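Local coordinates for protein deoxyhypusine synthase, putative (Entamoeba histolytica, PDB 7L9R) that probably acts as an NAD-dependent deoxyhypusine synthase, the transferase that begins the conversion of a lysine of translation factor eIF5A to hypusine, at residues B[34-37]-B[38-41]. Numbering follows the deposited sequence.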
loop_
_atom_site.group_PDB
_atom_site.type_symbol
_atom_site.label_atom_id
_atom_site.label_comp_id
_atom_site.label_asym_id
_atom_site.label_seq_id
_atom_site.Cartn_x
_atom_site.Cartn_y
_atom_site.Cartn_z
ATOM N N GLY B 34 10.080 -6.365 -35.194
ATOM C CA GLY B 34 9.392 -5.134 -35.502
ATOM C C GLY B 34 8.323 -4.817 -34.476
ATOM O O GLY B 34 8.339 -5.304 -33.344
ATOM N N ILE B 35 7.383 -3.967 -34.883
ATOM C CA ILE B 35 6.352 -3.446 -33.989
ATOM C C ILE B 35 4.976 -3.920 -34.447
ATOM O O ILE B 35 4.523 -3.587 -35.553
ATOM C CB ILE B 35 6.408 -1.922 -33.898
ATOM C CG1 ILE B 35 7.771 -1.509 -33.330
ATOM C CG2 ILE B 35 5.266 -1.424 -33.035
ATOM C CD1 ILE B 35 8.032 -0.052 -33.413
ATOM N N ASN B 36 4.346 -4.758 -33.626
ATOM C CA ASN B 36 3.007 -5.278 -33.874
ATOM C C ASN B 36 2.197 -5.065 -32.599
ATOM O O ASN B 36 2.396 -5.784 -31.614
ATOM C CB ASN B 36 3.059 -6.754 -34.270
ATOM C CG ASN B 36 1.689 -7.331 -34.591
ATOM O OD1 ASN B 36 0.673 -6.922 -34.028
ATOM N ND2 ASN B 36 1.659 -8.286 -35.519
ATOM N N TYR B 37 1.293 -4.084 -32.608
ATOM C CA TYR B 37 0.602 -3.721 -31.372
ATOM C C TYR B 37 -0.398 -4.784 -30.931
ATOM O O TYR B 37 -0.657 -4.918 -29.728
ATOM C CB TYR B 37 -0.084 -2.360 -31.512
ATOM C CG TYR B 37 0.911 -1.232 -31.447
ATOM C CD1 TYR B 37 1.546 -0.921 -30.251
ATOM C CD2 TYR B 37 1.223 -0.482 -32.569
ATOM C CE1 TYR B 37 2.467 0.097 -30.174
ATOM C CE2 TYR B 37 2.144 0.548 -32.502
ATOM C CZ TYR B 37 2.761 0.834 -31.297
ATOM O OH TYR B 37 3.686 1.854 -31.206
ATOM N N GLU B 38 -0.970 -5.547 -31.868
ATOM C CA GLU B 38 -1.816 -6.664 -31.458
ATOM C C GLU B 38 -1.007 -7.744 -30.750
ATOM O O GLU B 38 -1.432 -8.263 -29.710
ATOM C CB GLU B 38 -2.548 -7.257 -32.661
ATOM C CG GLU B 38 -3.417 -8.459 -32.306
ATOM C CD GLU B 38 -4.422 -8.826 -33.399
ATOM O OE1 GLU B 38 -4.466 -8.147 -34.445
ATOM O OE2 GLU B 38 -5.140 -9.829 -33.226
ATOM N N GLU B 39 0.161 -8.097 -31.294
ATOM C CA GLU B 39 1.002 -9.076 -30.617
ATOM C C GLU B 39 1.552 -8.526 -29.309
ATOM O O GLU B 39 1.700 -9.281 -28.346
ATOM C CB GLU B 39 2.139 -9.540 -31.530
ATOM C CG GLU B 39 1.667 -10.511 -32.586
ATOM C CD GLU B 39 2.775 -11.023 -33.500
ATOM O OE1 GLU B 39 3.925 -10.524 -33.401
ATOM O OE2 GLU B 39 2.482 -11.929 -34.321
ATOM N N LEU B 40 1.845 -7.223 -29.249
ATOM C CA LEU B 40 2.277 -6.614 -27.993
ATOM C C LEU B 40 1.198 -6.739 -26.921
ATOM O O LEU B 40 1.496 -7.034 -25.758
ATOM C CB LEU B 40 2.636 -5.144 -28.212
ATOM C CG LEU B 40 4.104 -4.787 -28.433
ATOM C CD1 LEU B 40 4.224 -3.341 -28.870
ATOM C CD2 LEU B 40 4.926 -5.020 -27.173
ATOM N N VAL B 41 -0.058 -6.499 -27.293
ATOM C CA VAL B 41 -1.157 -6.618 -26.343
ATOM C C VAL B 41 -1.330 -8.068 -25.906
ATOM O O VAL B 41 -1.387 -8.367 -24.706
ATOM C CB VAL B 41 -2.446 -6.041 -26.952
ATOM C CG1 VAL B 41 -3.667 -6.514 -26.184
ATOM C CG2 VAL B 41 -2.373 -4.533 -26.973
HETATM O O HOH W 1 4.346 -9.529 -36.031
#
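Asn-36 is the N-cap of helix 37-47: its side-chain OD1 accepts the backbone N-H of Glu-39 at 3.0 Å. The bond is nearly straight at the hydrogen (169°), although the donor stands well above the amide plane. With CG anti to the backbone N (chi1 -178°), the amide folds back over the first turn and also places Asn-36 OD1 3.5 Å from Glu-38 CB. Backbone bonds of the first turns follow, from Leu-40 N to Asn-36 O (2.8 Å) and from Val-41 N to Tyr-37 O (3.0 Å).

The Glu-39 carboxylate stacks on the Asn-36 amide, the two planes only 7° apart, with Asn-36 ND2 3.6 Å from Glu-39 CD. A water bridges the two groups, accepting from Asn-36 ND2 and donating to Glu-39 OE1; Lys-33 adds a long, weak ion pair to that same oxygen.

Apolar contact is lighter: Leu-40 CD1 meets Tyr-37 CD1 at 3.9 Å, the side chains running alongside each other, while Ile-35 CG2 lies over one face of the ring toward its rim.

The capped turn opens helix 37-47, the first helix modelled in the chain; Leu-40 packs on Phe-31 of the preceding loop and on Pro-335 from helix 330-339 of a second subunit.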